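PDB 6TTD: multicopper oxidase from Aquifex aeolicus, which probably couples the one-electron oxidation of metal ions or, in this evolved laccase-like variant, organic substrates to the reduction of dioxygen at its copper centres. Local coordinates for residues Thr449-His454 with Leu507-Leu512. Numbering follows the deposited sequence.
With CU (copper (II) ion), chain C; CU (copper (II) ion), chain D; CU (copper (II) ion), chain E; CU (copper (II) ion), chain F.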
# COMPACT_ATOMS: atom_id res chain seq x y z
N THR A 449 6.00 -15.02 -13.00
CA THR A 449 4.94 -14.16 -12.54
C THR A 449 5.58 -12.95 -11.87
O THR A 449 6.70 -13.03 -11.40
CB THR A 449 4.00 -14.88 -11.59
OG1 THR A 449 3.00 -13.95 -11.20
CG2 THR A 449 4.76 -15.35 -10.35
N TYR A 450 4.87 -11.82 -11.85
CA TYR A 450 5.44 -10.63 -11.25
C TYR A 450 5.46 -10.75 -9.72
O TYR A 450 4.70 -11.55 -9.12
CB TYR A 450 4.64 -9.41 -11.65
CG TYR A 450 3.45 -9.07 -10.71
CD1 TYR A 450 3.52 -7.98 -9.88
CD2 TYR A 450 2.27 -9.81 -10.73
CE1 TYR A 450 2.47 -7.61 -9.05
CE2 TYR A 450 1.19 -9.45 -9.94
CZ TYR A 450 1.31 -8.34 -9.09
OH TYR A 450 0.29 -7.90 -8.26
N HIS A 451 6.38 -9.96 -9.08
CA HIS A 451 6.40 -9.89 -7.62
C HIS A 451 6.56 -8.42 -7.23
O HIS A 451 7.54 -7.78 -7.64
CB HIS A 451 7.56 -10.72 -7.01
CG HIS A 451 7.53 -12.16 -7.40
ND1 HIS A 451 6.73 -13.08 -6.76
CD2 HIS A 451 8.14 -12.83 -8.41
CE1 HIS A 451 6.86 -14.26 -7.34
NE2 HIS A 451 7.69 -14.14 -8.37
N PRO A 452 5.62 -7.85 -6.46
CA PRO A 452 5.81 -6.48 -5.98
C PRO A 452 6.65 -6.51 -4.72
O PRO A 452 6.13 -6.92 -3.67
CB PRO A 452 4.38 -5.98 -5.76
CG PRO A 452 3.54 -7.25 -5.42
CD PRO A 452 4.30 -8.44 -6.07
N MET A 453 7.97 -6.21 -4.85
CA MET A 453 8.93 -6.41 -3.76
C MET A 453 8.99 -5.16 -2.88
O MET A 453 9.24 -4.05 -3.36
CB MET A 453 10.34 -6.75 -4.27
CG MET A 453 10.36 -8.05 -5.04
SD MET A 453 9.74 -9.49 -4.11
CE MET A 453 11.02 -9.67 -2.85
N HIS A 454 8.82 -5.38 -1.57
CA HIS A 454 8.67 -4.34 -0.56
C HIS A 454 9.77 -4.55 0.49
O HIS A 454 10.10 -5.70 0.82
CB HIS A 454 7.26 -4.47 0.03
CG HIS A 454 7.04 -3.66 1.26
ND1 HIS A 454 7.25 -2.29 1.29
CD2 HIS A 454 6.62 -4.02 2.51
CE1 HIS A 454 6.96 -1.85 2.50
NE2 HIS A 454 6.59 -2.88 3.26
N LEU A 507 12.24 -7.95 4.15
CA LEU A 507 12.22 -7.73 2.71
C LEU A 507 11.34 -8.84 2.16
O LEU A 507 11.60 -10.01 2.47
CB LEU A 507 13.63 -7.79 2.14
CG LEU A 507 13.75 -7.70 0.62
CD1 LEU A 507 15.11 -7.21 0.19
CD2 LEU A 507 13.45 -9.03 -0.04
N HIS A 508 10.27 -8.51 1.42
CA HIS A 508 9.39 -9.59 1.01
C HIS A 508 8.50 -9.18 -0.15
O HIS A 508 8.40 -8.00 -0.52
CB HIS A 508 8.50 -10.06 2.17
CG HIS A 508 7.49 -9.03 2.64
ND1 HIS A 508 6.24 -8.87 2.06
CD2 HIS A 508 7.53 -8.17 3.69
CE1 HIS A 508 5.58 -7.92 2.72
NE2 HIS A 508 6.33 -7.49 3.72
N CYS A 509 7.87 -10.18 -0.74
CA CYS A 509 6.88 -9.95 -1.79
C CYS A 509 5.57 -9.49 -1.16
O CYS A 509 5.16 -9.97 -0.09
CB CYS A 509 6.68 -11.23 -2.61
SG CYS A 509 5.51 -11.00 -3.90
N HIS A 510 4.90 -8.54 -1.83
CA HIS A 510 3.63 -8.07 -1.30
C HIS A 510 2.42 -8.70 -1.99
O HIS A 510 1.30 -8.25 -1.78
CB HIS A 510 3.55 -6.55 -1.38
CG HIS A 510 2.72 -5.96 -0.28
ND1 HIS A 510 1.35 -6.04 -0.28
CD2 HIS A 510 3.07 -5.28 0.84
CE1 HIS A 510 0.88 -5.41 0.80
NE2 HIS A 510 1.90 -4.93 1.48
N ILE A 511 2.62 -9.76 -2.77
CA ILE A 511 1.50 -10.66 -3.01
C ILE A 511 1.32 -11.45 -1.71
O ILE A 511 2.22 -12.19 -1.27
CB ILE A 511 1.76 -11.55 -4.24
CG1 ILE A 511 1.77 -10.64 -5.51
CG2 ILE A 511 0.65 -12.66 -4.36
CD1 ILE A 511 2.32 -11.32 -6.74
N LEU A 512 0.19 -11.21 -1.02
CA LEU A 512 0.07 -11.69 0.36
C LEU A 512 0.12 -13.23 0.49
O LEU A 512 0.66 -13.75 1.48
CB LEU A 512 -1.20 -11.12 0.99
CG LEU A 512 -1.27 -9.60 1.06
CD1 LEU A 512 -2.54 -9.16 1.88
CD2 LEU A 512 -0.03 -8.95 1.61
CU CU C . 5.55 -12.78 -5.14
CU CU D . 5.69 -6.38 5.35
CU CU E . 5.72 -2.89 4.97
CU CU F . 1.94 -3.82 3.37
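Pro452 and Ile511 interlock beside the type 1 copper, where strand 507-509 of a cupredoxin-type sheet ends, just before Ile511, and antiparallel strand 451-454 begins: a worked example of how close packing and metal binding share one strand pair. Pro452 CD presses against Ile511 CG1 at a tight 3.4 Å, the side chains meeting at about a right angle. Ile511 CD1 fills the hollow between the proline and Tyr450, over one face of the tyrosine ring, toward its rim, 4.1 Å from the centroid. With an alanine at Pro452, ring carbons CG and CD would be gone, which would probably leave a gap beside Ile511 CG1 and Cys509 SG. The Met453 chain folds back twice (chi2 -57°, chi3 -67°), laying SD against Cys509 CB (3.8 Å) and CE against Leu507 CD2. Paired backbone hydrogen bonds join His454 and His508; another runs from His510 N to Pro452 O. The His454 and His508 rings form an offset edge-to-face pair, planes at 85°, His454 CD2 nearest His508 NE2 (3.7 Å). His508 ND1 donates to Cys509 O (2.6 Å), fixing that ring's rotation; Thr447 holds His451 NE2, and Asp479 His454 ND1, by hydrogen bonds. Cys509 SG (2.2 Å) and His451 ND1 (2.0 Å) bind one copper with His514, while His454, His508 and His510 each bind a different copper of the trinuclear cluster; Cys509, flanked by His508 and His510, thus probably offers the short electron route between them, as in other multicopper oxidases.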